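Local coordinates for ubiquinone biosynthesis accessory factor UbiJ (Escherichia coli, PDB 6H6O), which binds hydrophobic ubiquinone biosynthetic intermediates through its SCP2 domain and is essential for the stability of the Ubi complex in aerobic ubiquinone synthesis, at residues Ile22-Tyr31 with Leu59-Val70; Cys80-Lys91 with Glu106-Val116. One frame throughout, in Å; residues are numbered along the deposited sequence.

In the fold
Both contacts build on one five-stranded mixed sheet of the SCP2 domain. Contact 1 sets helix 14-30 against strands 58-63 and 68-71, the latter outermost; contact 2 pairs strand 80-84 with 107-111, the other outermost strand, and brings in the start of helix 113-128. Strand 47-52 lies between the two pairs. Along the chain contact 1 closes before contact 2 opens, and their centres are about 17 Å apart, on opposite sides of the chain's centre. Helix 113-128 connects them, since Leu-30 packs on its Phe-119 and Leu-122 while its first turn belongs to contact 2. Each contact reaches the second subunit, and they attach helices to opposite edges of this lipid-binding domain's sheet.

Contact 1 (Ile22-Tyr31 with Leu59-Val70). With CA (calcium ion), chain I.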
loop_
_atom_site.group_PDB
_atom_site.type_symbol
_atom_site.label_atom_id
_atom_site.label_comp_id
_atom_site.label_asym_id
_atom_site.label_seq_id
_atom_site.Cartn_x
_atom_site.Cartn_y
_atom_site.Cartn_z
ATOM N N ILE A 22 0.789 0.440 7.083
ATOM C CA ILE A 22 1.908 -0.450 6.742
ATOM C C ILE A 22 2.493 -1.050 8.020
ATOM O O ILE A 22 2.758 -2.248 8.053
ATOM C CB ILE A 22 2.972 0.259 5.829
ATOM C CG1 ILE A 22 2.366 0.552 4.438
ATOM C CG2 ILE A 22 4.264 -0.586 5.670
ATOM C CD1 ILE A 22 3.206 1.587 3.624
ATOM N N GLU A 23 2.666 -0.228 9.078
ATOM C CA GLU A 23 3.207 -0.693 10.358
ATOM C C GLU A 23 2.314 -1.799 10.947
ATOM O O GLU A 23 2.828 -2.847 11.366
ATOM C CB GLU A 23 3.340 0.480 11.351
ATOM C CG GLU A 23 3.905 0.045 12.691
ATOM C CD GLU A 23 4.254 1.176 13.640
ATOM O OE1 GLU A 23 4.944 2.125 13.203
ATOM O OE2 GLU A 23 3.915 1.068 14.841
ATOM N N SER A 24 0.975 -1.567 10.961
ATOM C CA SER A 24 0.030 -2.553 11.480
ATOM C C SER A 24 0.138 -3.888 10.708
ATOM O O SER A 24 0.217 -4.949 11.324
ATOM C CB SER A 24 -1.395 -2.003 11.408
ATOM O OG SER A 24 -2.307 -2.958 11.918
ATOM N N LEU A 25 0.180 -3.811 9.370
ATOM C CA LEU A 25 0.293 -4.967 8.468
ATOM C C LEU A 25 1.581 -5.744 8.764
ATOM O O LEU A 25 1.516 -6.959 8.949
ATOM C CB LEU A 25 0.303 -4.517 7.001
ATOM C CG LEU A 25 -1.041 -4.532 6.223
ATOM C CD1 LEU A 25 -0.920 -3.761 4.942
ATOM C CD2 LEU A 25 -1.434 -5.952 5.865
ATOM N N LEU A 26 2.732 -5.046 8.807
ATOM C CA LEU A 26 4.036 -5.666 9.085
ATOM C C LEU A 26 4.086 -6.323 10.447
ATOM O O LEU A 26 4.637 -7.413 10.563
ATOM C CB LEU A 26 5.175 -4.652 8.941
ATOM C CG LEU A 26 5.477 -4.168 7.522
ATOM C CD1 LEU A 26 6.468 -3.022 7.560
ATOM C CD2 LEU A 26 5.951 -5.331 6.599
ATOM N N ASN A 27 3.513 -5.677 11.482
ATOM C CA ASN A 27 3.525 -6.276 12.805
ATOM C C ASN A 27 2.634 -7.525 12.903
ATOM O O ASN A 27 3.073 -8.538 13.449
ATOM C CB ASN A 27 3.215 -5.263 13.886
ATOM C CG ASN A 27 4.433 -4.398 14.138
ATOM O OD1 ASN A 27 5.508 -4.887 14.506
ATOM N ND2 ASN A 27 4.300 -3.118 13.898
ATOM N N THR A 28 1.450 -7.491 12.306
ATOM C CA THR A 28 0.592 -8.682 12.337
ATOM C C THR A 28 1.219 -9.838 11.540
ATOM O O THR A 28 1.155 -10.996 11.966
ATOM C CB THR A 28 -0.823 -8.341 11.830
ATOM O OG1 THR A 28 -1.325 -7.219 12.565
ATOM C CG2 THR A 28 -1.791 -9.531 11.949
ATOM N N PHE A 29 1.852 -9.523 10.410
ATOM C CA PHE A 29 2.440 -10.536 9.531
ATOM C C PHE A 29 3.762 -11.141 10.050
ATOM O O PHE A 29 3.953 -12.372 9.993
ATOM C CB PHE A 29 2.612 -9.958 8.113
ATOM C CG PHE A 29 3.118 -10.908 7.049
ATOM C CD1 PHE A 29 2.384 -12.041 6.693
ATOM C CD2 PHE A 29 4.311 -10.653 6.380
ATOM C CE1 PHE A 29 2.840 -12.906 5.686
ATOM C CE2 PHE A 29 4.780 -11.536 5.393
ATOM C CZ PHE A 29 4.041 -12.651 5.052
ATOM N N LEU A 30 4.632 -10.289 10.603
ATOM C CA LEU A 30 5.986 -10.656 11.010
ATOM C C LEU A 30 6.237 -10.836 12.492
ATOM O O LEU A 30 7.087 -11.648 12.842
ATOM C CB LEU A 30 6.997 -9.621 10.464
ATOM C CG LEU A 30 7.003 -9.359 8.945
ATOM C CD1 LEU A 30 7.935 -8.218 8.611
ATOM C CD2 LEU A 30 7.388 -10.637 8.125
ATOM N N TYR A 31 5.545 -10.088 13.360
ATOM C CA TYR A 31 5.818 -10.117 14.799
ATOM C C TYR A 31 4.815 -10.855 15.673
ATOM O O TYR A 31 5.076 -11.020 16.871
ATOM C CB TYR A 31 5.963 -8.676 15.316
ATOM C CG TYR A 31 7.338 -8.110 15.086
ATOM C CD1 TYR A 31 7.691 -7.553 13.857
ATOM C CD2 TYR A 31 8.304 -8.151 16.091
ATOM C CE1 TYR A 31 8.972 -7.046 13.638
ATOM C CE2 TYR A 31 9.566 -7.611 15.897
ATOM C CZ TYR A 31 9.893 -7.056 14.673
ATOM O OH TYR A 31 11.133 -6.523 14.501
ATOM N N LEU A 59 9.961 5.363 3.074
ATOM C CA LEU A 59 9.412 4.519 4.132
ATOM C C LEU A 59 10.641 4.055 4.932
ATOM O O LEU A 59 11.618 3.602 4.351
ATOM C CB LEU A 59 8.693 3.281 3.594
ATOM C CG LEU A 59 7.294 3.452 2.983
ATOM C CD1 LEU A 59 6.803 2.113 2.480
ATOM C CD2 LEU A 59 6.269 3.994 4.021
ATOM N N ILE A 60 10.600 4.191 6.235
ATOM C CA ILE A 60 11.724 3.766 7.064
ATOM C C ILE A 60 11.202 2.741 8.076
ATOM O O ILE A 60 10.245 3.007 8.790
ATOM C CB ILE A 60 12.457 4.970 7.697
ATOM C CG1 ILE A 60 12.961 5.972 6.599
ATOM C CG2 ILE A 60 13.641 4.476 8.552
ATOM C CD1 ILE A 60 12.061 7.166 6.361
ATOM N N LEU A 61 11.801 1.553 8.071
ATOM C CA LEU A 61 11.427 0.441 8.952
ATOM C C LEU A 61 12.502 0.313 10.037
ATOM O O LEU A 61 13.690 0.165 9.709
ATOM C CB LEU A 61 11.334 -0.865 8.149
ATOM C CG LEU A 61 10.019 -1.159 7.373
ATOM C CD1 LEU A 61 9.627 -0.043 6.427
ATOM C CD2 LEU A 61 10.136 -2.473 6.615
ATOM N N VAL A 62 12.103 0.410 11.310
ATOM C CA VAL A 62 13.060 0.302 12.444
ATOM C C VAL A 62 12.678 -0.941 13.220
ATOM O O VAL A 62 11.613 -0.971 13.829
ATOM C CB VAL A 62 13.050 1.564 13.353
ATOM C CG1 VAL A 62 14.078 1.424 14.473
ATOM C CG2 VAL A 62 13.289 2.837 12.531
ATOM N N PHE A 63 13.553 -1.947 13.219
ATOM C CA PHE A 63 13.272 -3.233 13.847
ATOM C C PHE A 63 13.701 -3.333 15.314
ATOM O O PHE A 63 14.882 -3.182 15.624
ATOM C CB PHE A 63 13.889 -4.377 13.020
ATOM C CG PHE A 63 13.391 -4.453 11.598
ATOM C CD1 PHE A 63 12.265 -5.212 11.277
ATOM C CD2 PHE A 63 14.045 -3.769 10.576
ATOM C CE1 PHE A 63 11.785 -5.268 9.951
ATOM C CE2 PHE A 63 13.571 -3.825 9.259
ATOM C CZ PHE A 63 12.442 -4.581 8.953
ATOM N N SER A 64 12.734 -3.596 16.219
ATOM C CA SER A 64 13.030 -3.818 17.635
ATOM C C SER A 64 12.578 -5.254 17.997
ATOM O O SER A 64 12.105 -5.973 17.113
ATOM C CB SER A 64 12.399 -2.741 18.523
ATOM O OG SER A 64 10.988 -2.816 18.590
ATOM N N GLU A 65 12.757 -5.685 19.251
ATOM C CA GLU A 65 12.400 -7.047 19.657
ATOM C C GLU A 65 10.879 -7.337 19.572
ATOM O O GLU A 65 10.510 -8.403 19.122
ATOM C CB GLU A 65 12.956 -7.403 21.042
ATOM C CG GLU A 65 12.947 -8.907 21.301
ATOM C CD GLU A 65 13.065 -9.344 22.746
ATOM O OE1 GLU A 65 13.750 -10.362 23.002
ATOM O OE2 GLU A 65 12.444 -8.693 23.616
ATOM N N ARG A 66 10.020 -6.401 19.945
ATOM C CA ARG A 66 8.576 -6.693 19.970
ATOM C C ARG A 66 7.799 -6.149 18.782
ATOM O O ARG A 66 6.638 -6.530 18.586
ATOM C CB ARG A 66 7.963 -6.217 21.295
ATOM C CG ARG A 66 8.492 -7.011 22.497
ATOM C CD ARG A 66 7.539 -6.963 23.682
ATOM N NE ARG A 66 7.645 -5.716 24.441
ATOM C CZ ARG A 66 8.263 -5.600 25.613
ATOM N NH1 ARG A 66 8.838 -6.657 26.176
ATOM N NH2 ARG A 66 8.307 -4.429 26.234
ATOM N N GLN A 67 8.417 -5.253 17.999
ATOM C CA GLN A 67 7.745 -4.715 16.821
ATOM C C GLN A 67 8.689 -4.047 15.866
ATOM O O GLN A 67 9.854 -3.784 16.214
ATOM C CB GLN A 67 6.673 -3.685 17.243
ATOM C CG GLN A 67 7.232 -2.391 17.852
ATOM C CD GLN A 67 6.130 -1.513 18.382
ATOM O OE1 GLN A 67 5.554 -0.717 17.643
ATOM N NE2 GLN A 67 5.858 -1.601 19.676
ATOM N N VAL A 68 8.149 -3.706 14.683
ATOM C CA VAL A 68 8.836 -2.876 13.693
ATOM C C VAL A 68 8.028 -1.574 13.661
ATOM O O VAL A 68 6.779 -1.583 13.695
ATOM C CB VAL A 68 8.966 -3.536 12.286
ATOM C CG1 VAL A 68 7.611 -4.018 11.757
ATOM C CG2 VAL A 68 9.649 -2.596 11.276
ATOM N N ASP A 69 8.738 -0.470 13.653
ATOM C CA ASP A 69 8.126 0.831 13.567
ATOM C C ASP A 69 8.343 1.351 12.164
ATOM O O ASP A 69 9.416 1.155 11.592
ATOM C CB ASP A 69 8.708 1.775 14.623
ATOM C CG ASP A 69 8.107 1.477 15.973
ATOM O OD1 ASP A 69 6.948 1.889 16.209
ATOM O OD2 ASP A 69 8.742 0.744 16.752
ATOM N N VAL A 70 7.283 1.950 11.577
ATOM C CA VAL A 70 7.357 2.505 10.243
ATOM C C VAL A 70 7.235 4.031 10.369
ATOM O O VAL A 70 6.321 4.517 11.043
ATOM C CB VAL A 70 6.335 1.900 9.242
ATOM C CG1 VAL A 70 6.530 2.482 7.847
ATOM C CG2 VAL A 70 6.463 0.374 9.190
HETATM CA CA CA I . 5.011 3.153 15.304
HETATM O O HOH W 1 4.225 -5.999 17.362
HETATM O O HOH W 2 5.985 -9.458 19.116
HETATM O O HOH W 3 6.209 4.711 13.879
HETATM O O HOH W 4 5.508 5.091 16.601
HETATM O O HOH W 5 4.094 2.442 17.171
HETATM O O HOH W 6 3.113 4.099 14.578
#
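Glu-23 and Asp-69 run alongside each other in the same direction to a shared calcium ion, where helix 14-30 of the SCP2 fold runs nearly antiparallel to the edge strand 68-71. Both carboxylate oxygens of Glu-23 bind the metal, Asp-69 gives OD1, and four waters complete seven ligands; the two carboxylate planes stand 88° apart. With CG anti to its backbone N (chi1 -180°) and the chain extended, Glu-23 brings its carboxylate to the backbone of Val-70, whose N donates to Glu-23 OE1 at 2.9 Å from above the carboxylate plane.

One helical turn later the carboxamide of Asn-27 grips the backbone of a single residue. Its OD1 takes Val-68 N on a lone pair at 2.9 Å, and its ND2 gives to Val-68 O at 2.9 Å, close to the amide plane, so the two bonds fix the group's rotation.

At the end of the segment, the ring of Tyr-31 lies over the turn joining the strands. Gln-67 CA makes a CH-pi contact 3.6 Å from the centroid of the Tyr-31 ring, 15° off its normal. Tyr-31 OH gives a hydrogen bond to Ser-64 O at 2.8 Å and sits at the edge of the Phe-63 ring, one face of which carries Val-68 CG2.

Leu-26 carries the apolar packing: its CD1 meets Leu-61 CD2 at 3.8 Å and also touches Val-70 CG2, both side chains crossing it at about a right angle. Ile-22 CD1 reaches Leu-59 CD1 tip to tip at 3.8 Å. A calcium-bound water donates to Val-70 O at 2.8 Å.

Contact 2 (Cys80-Lys91 with Glu106-Val116); sequences CTVIAYASVLPK and ELEVQGDIQVV. With LMR ((2S)-2-hydroxybutanedioic acid), chain C; LMR ((2S)-2-hydroxybutanedioic acid), chain E.
The methyl Ile-83 CD1 lies 3.7 Å from the carboxamide nitrogen Gln-110 NE2 and also touches the carboxylate of Glu-108 at OE2. Gln-110 NE2 in turn gives a hydrogen bond to Glu-108 OE2 at 2.9 Å; the donor stands 35° out of the carboxylate plane and the acceptor 23° out of the amide plane, tying the two polar ends together beside the methyl. The ring of Tyr-85 carries C2 of a bound hydroxybutanedioic acid over one face, offset toward the rim.

Beneath Ile-83, Glu-108 and Gln-110 runs an antiparallel ladder, the pair at one edge of the SCP2 sheet. Thr-81 with Gln-110 and Ile-83 with Glu-108 are hydrogen-bonded pairs, while Val-82 with Val-109 is non-hydrogen-bonded. The bond from Glu-108 N to Ile-83 O, 2.9 Å long, is almost straight. A water bridges the two segments, accepting from Tyr-85 N and donating to Glu-106 O.

On the Val-82 side of the sheet, the start of helix 113-128 closes over the strand: Val-82 CG1 meets Val-116 CG2 at 3.9 Å, and Cys-80 CB abuts Val-115 CB at 3.6 Å. Cys-80 SG, turned opposite its backbone N (chi1 179°), packs on Val-109 CG1. Asp-112 is the N-cap of this helix, its OD1 accepting from Gln-114 N, and with Gly-111, Ala-78 and Asp-79 it lines the site of a second hydroxybutanedioic acid.

At the far end, Lys-91 and Glu-106 cross at about a right angle in a salt bridge. Lys-91 NZ meets Glu-106 OE2 at 2.8 Å, nearly along the C-O axis, while Glu-106 OE1 is hydrogen-bonded to Ser-104 OG.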
loop_
_atom_site.group_PDB
_atom_site.type_symbol
_atom_site.label_atom_id
_atom_site.label_comp_id
_atom_site.label_asym_id
_atom_site.label_seq_id
_atom_site.Cartn_x
_atom_site.Cartn_y
_atom_site.Cartn_z
ATOM N N CYS A 80 20.570 -0.002 5.562
ATOM C CA CYS A 80 20.336 -0.498 4.212
ATOM C C CYS A 80 19.256 0.372 3.581
ATOM O O CYS A 80 18.299 0.777 4.261
ATOM C CB CYS A 80 19.913 -1.967 4.254
ATOM S SG CYS A 80 19.568 -2.707 2.633
ATOM N N THR A 81 19.432 0.679 2.290
ATOM C CA THR A 81 18.460 1.469 1.526
ATOM C C THR A 81 18.146 0.692 0.253
ATOM O O THR A 81 19.068 0.247 -0.454
ATOM C CB THR A 81 18.997 2.886 1.220
ATOM O OG1 THR A 81 19.273 3.549 2.455
ATOM C CG2 THR A 81 18.001 3.726 0.376
ATOM N N VAL A 82 16.853 0.510 -0.016
ATOM C CA VAL A 82 16.393 -0.212 -1.190
ATOM C C VAL A 82 15.579 0.735 -2.047
ATOM O O VAL A 82 14.809 1.544 -1.509
ATOM C CB VAL A 82 15.670 -1.562 -0.882
ATOM C CG1 VAL A 82 16.588 -2.525 -0.140
ATOM C CG2 VAL A 82 14.392 -1.348 -0.084
ATOM N N ILE A 83 15.820 0.701 -3.368
ATOM C CA ILE A 83 15.136 1.551 -4.344
ATOM C C ILE A 83 14.521 0.641 -5.417
ATOM O O ILE A 83 15.238 -0.137 -6.045
ATOM C CB ILE A 83 16.037 2.663 -4.962
ATOM C CG1 ILE A 83 16.787 3.483 -3.872
ATOM C CG2 ILE A 83 15.191 3.588 -5.871
ATOM C CD1 ILE A 83 18.245 3.171 -3.756
ATOM N N ALA A 84 13.188 0.714 -5.596
ATOM C CA ALA A 84 12.492 -0.139 -6.560
ATOM C C ALA A 84 11.079 0.377 -6.821
ATOM O O ALA A 84 10.546 1.131 -6.012
ATOM C CB ALA A 84 12.404 -1.557 -6.016
ATOM N N TYR A 85 10.461 -0.069 -7.938
ATOM C CA TYR A 85 9.074 0.251 -8.229
ATOM C C TYR A 85 8.239 -0.668 -7.309
ATOM O O TYR A 85 8.707 -1.758 -6.912
ATOM C CB TYR A 85 8.738 0.038 -9.722
ATOM C CG TYR A 85 9.164 1.187 -10.610
ATOM C CD1 TYR A 85 8.428 2.364 -10.656
ATOM C CD2 TYR A 85 10.303 1.096 -11.410
ATOM C CE1 TYR A 85 8.833 3.441 -11.444
ATOM C CE2 TYR A 85 10.712 2.166 -12.212
ATOM C CZ TYR A 85 9.974 3.338 -12.222
ATOM O OH TYR A 85 10.347 4.410 -13.002
ATOM N N ALA A 86 7.023 -0.215 -6.941
ATOM C CA ALA A 86 6.143 -0.966 -6.033
ATOM C C ALA A 86 5.880 -2.404 -6.499
ATOM O O ALA A 86 5.807 -3.298 -5.662
ATOM C CB ALA A 86 4.822 -0.233 -5.864
ATOM N N SER A 87 5.769 -2.626 -7.832
ATOM C CA SER A 87 5.468 -3.923 -8.436
ATOM C C SER A 87 6.568 -4.979 -8.205
ATOM O O SER A 87 6.358 -6.134 -8.558
ATOM C CB SER A 87 5.107 -3.783 -9.915
ATOM O OG SER A 87 6.201 -3.278 -10.659
ATOM N N VAL A 88 7.720 -4.596 -7.602
ATOM C CA VAL A 88 8.788 -5.544 -7.271
ATOM C C VAL A 88 8.384 -6.366 -6.013
ATOM O O VAL A 88 8.787 -7.518 -5.891
ATOM C CB VAL A 88 10.168 -4.827 -7.142
ATOM C CG1 VAL A 88 11.266 -5.764 -6.644
ATOM C CG2 VAL A 88 10.579 -4.194 -8.469
ATOM N N LEU A 89 7.586 -5.777 -5.089
ATOM C CA LEU A 89 7.131 -6.401 -3.828
ATOM C C LEU A 89 6.520 -7.824 -3.997
ATOM O O LEU A 89 7.011 -8.737 -3.332
ATOM C CB LEU A 89 6.173 -5.460 -3.055
ATOM C CG LEU A 89 5.529 -5.965 -1.756
ATOM C CD1 LEU A 89 6.568 -6.183 -0.654
ATOM C CD2 LEU A 89 4.454 -4.991 -1.276
ATOM N N PRO A 90 5.531 -8.093 -4.889
ATOM C CA PRO A 90 5.038 -9.482 -5.013
ATOM C C PRO A 90 6.075 -10.475 -5.564
ATOM O O PRO A 90 5.835 -11.685 -5.532
ATOM C CB PRO A 90 3.812 -9.354 -5.923
ATOM C CG PRO A 90 4.034 -8.116 -6.687
ATOM C CD PRO A 90 4.812 -7.183 -5.808
ATOM N N LYS A 91 7.236 -9.974 -6.045
ATOM C CA LYS A 91 8.312 -10.820 -6.593
ATOM C C LYS A 91 9.304 -11.275 -5.532
ATOM O O LYS A 91 10.066 -12.208 -5.793
ATOM C CB LYS A 91 9.087 -10.100 -7.708
ATOM C CG LYS A 91 8.261 -9.744 -8.930
ATOM C CD LYS A 91 9.045 -8.923 -9.904
ATOM C CE LYS A 91 8.184 -8.497 -11.064
ATOM N NZ LYS A 91 8.976 -7.770 -12.080
ATOM N N GLU A 106 16.249 -4.295 -11.151
ATOM C CA GLU A 106 14.861 -4.006 -10.763
ATOM C C GLU A 106 14.821 -3.514 -9.310
ATOM O O GLU A 106 13.947 -2.734 -8.938
ATOM C CB GLU A 106 13.973 -5.236 -10.921
ATOM C CG GLU A 106 13.604 -5.532 -12.361
ATOM C CD GLU A 106 12.758 -6.771 -12.532
ATOM O OE1 GLU A 106 13.286 -7.805 -13.003
ATOM O OE2 GLU A 106 11.565 -6.715 -12.160
ATOM N N LEU A 107 15.777 -3.957 -8.503
ATOM C CA LEU A 107 15.930 -3.531 -7.117
ATOM C C LEU A 107 17.373 -3.072 -6.917
ATOM O O LEU A 107 18.289 -3.839 -7.188
ATOM C CB LEU A 107 15.600 -4.672 -6.139
ATOM C CG LEU A 107 15.724 -4.309 -4.658
ATOM C CD1 LEU A 107 14.394 -3.924 -4.066
ATOM C CD2 LEU A 107 16.288 -5.433 -3.884
ATOM N N GLU A 108 17.566 -1.831 -6.474
ATOM C CA GLU A 108 18.895 -1.283 -6.204
ATOM C C GLU A 108 19.102 -1.294 -4.700
ATOM O O GLU A 108 18.211 -0.885 -3.953
ATOM C CB GLU A 108 19.027 0.146 -6.763
ATOM C CG GLU A 108 20.424 0.726 -6.639
ATOM C CD GLU A 108 20.547 2.226 -6.830
ATOM O OE1 GLU A 108 19.842 2.783 -7.703
ATOM O OE2 GLU A 108 21.383 2.837 -6.127
ATOM N N VAL A 109 20.262 -1.791 -4.256
ATOM C CA VAL A 109 20.594 -1.857 -2.828
ATOM C C VAL A 109 21.808 -0.986 -2.497
ATOM O O VAL A 109 22.837 -1.056 -3.167
ATOM C CB VAL A 109 20.780 -3.310 -2.311
ATOM C CG1 VAL A 109 21.045 -3.330 -0.805
ATOM C CG2 VAL A 109 19.574 -4.182 -2.640
ATOM N N GLN A 110 21.681 -0.183 -1.437
ATOM C CA GLN A 110 22.756 0.646 -0.898
ATOM C C GLN A 110 22.939 0.226 0.564
ATOM O O GLN A 110 21.981 -0.197 1.210
ATOM C CB GLN A 110 22.391 2.132 -0.999
ATOM C CG GLN A 110 22.363 2.648 -2.438
ATOM C CD GLN A 110 21.803 4.044 -2.585
ATOM O OE1 GLN A 110 21.442 4.716 -1.616
ATOM N NE2 GLN A 110 21.705 4.509 -3.819
ATOM N N GLY A 111 24.163 0.302 1.059
ATOM C CA GLY A 111 24.448 -0.103 2.428
ATOM C C GLY A 111 24.578 -1.600 2.583
ATOM O O GLY A 111 25.084 -2.279 1.689
ATOM N N ASP A 112 24.122 -2.129 3.727
ATOM C CA ASP A 112 24.262 -3.536 4.067
ATOM C C ASP A 112 23.229 -4.438 3.379
ATOM O O ASP A 112 22.088 -4.540 3.823
ATOM C CB ASP A 112 24.258 -3.721 5.605
ATOM C CG ASP A 112 24.462 -5.144 6.094
ATOM O OD1 ASP A 112 24.896 -5.998 5.284
ATOM O OD2 ASP A 112 24.232 -5.393 7.302
ATOM N N ILE A 113 23.668 -5.164 2.342
ATOM C CA ILE A 113 22.806 -6.105 1.596
ATOM C C ILE A 113 22.159 -7.191 2.525
ATOM O O ILE A 113 21.053 -7.641 2.246
ATOM C CB ILE A 113 23.570 -6.734 0.380
ATOM C CG1 ILE A 113 22.581 -7.367 -0.637
ATOM C CG2 ILE A 113 24.675 -7.724 0.839
ATOM C CD1 ILE A 113 23.205 -7.874 -1.969
ATOM N N GLN A 114 22.839 -7.556 3.629
ATOM C CA GLN A 114 22.365 -8.571 4.581
ATOM C C GLN A 114 21.028 -8.200 5.208
ATOM O O GLN A 114 20.210 -9.083 5.427
ATOM C CB GLN A 114 23.418 -8.878 5.666
ATOM C CG GLN A 114 24.673 -9.542 5.105
ATOM C CD GLN A 114 25.630 -9.960 6.192
ATOM O OE1 GLN A 114 26.330 -9.139 6.794
ATOM N NE2 GLN A 114 25.693 -11.255 6.448
ATOM N N VAL A 115 20.778 -6.894 5.430
ATOM C CA VAL A 115 19.521 -6.403 6.011
ATOM C C VAL A 115 18.326 -6.790 5.134
ATOM O O VAL A 115 17.380 -7.414 5.636
ATOM C CB VAL A 115 19.581 -4.867 6.335
ATOM C CG1 VAL A 115 18.214 -4.336 6.785
ATOM C CG2 VAL A 115 20.645 -4.571 7.395
ATOM N N VAL A 116 18.374 -6.469 3.828
ATOM C CA VAL A 116 17.271 -6.814 2.917
ATOM C C VAL A 116 17.199 -8.359 2.717
ATOM O O VAL A 116 16.100 -8.905 2.670
ATOM C CB VAL A 116 17.276 -6.000 1.590
ATOM C CG1 VAL A 116 18.511 -6.308 0.736
ATOM C CG2 VAL A 116 15.975 -6.215 0.806
HETATM C C1 LMR C . 5.754 3.548 -14.937
HETATM O O1A LMR C . 5.647 3.451 -16.240
HETATM O O1B LMR C . 5.184 4.389 -14.267
HETATM C C2 LMR C . 6.680 2.517 -14.318
HETATM O O2 LMR C . 6.218 2.165 -13.017
HETATM C C3 LMR C . 6.794 1.254 -15.165
HETATM C C4 LMR C . 7.633 0.202 -14.485
HETATM O O4A LMR C . 7.225 -0.472 -13.559
HETATM O O4B LMR C . 8.840 0.091 -14.980
HETATM C C1 LMR E . 25.916 3.077 7.508
HETATM O O1A LMR E . 26.800 3.901 7.382
HETATM O O1B LMR E . 24.784 3.108 6.846
HETATM C C2 LMR E . 26.014 1.932 8.502
HETATM O O2 LMR E . 24.752 1.620 9.078
HETATM C C3 LMR E . 26.620 0.683 7.874
HETATM C C4 LMR E . 25.667 -0.059 6.967
HETATM O O4A LMR E . 24.958 -0.972 7.588
HETATM O O4B LMR E . 25.597 0.153 5.774
HETATM O O HOH W 7 11.835 -1.430 -9.958
#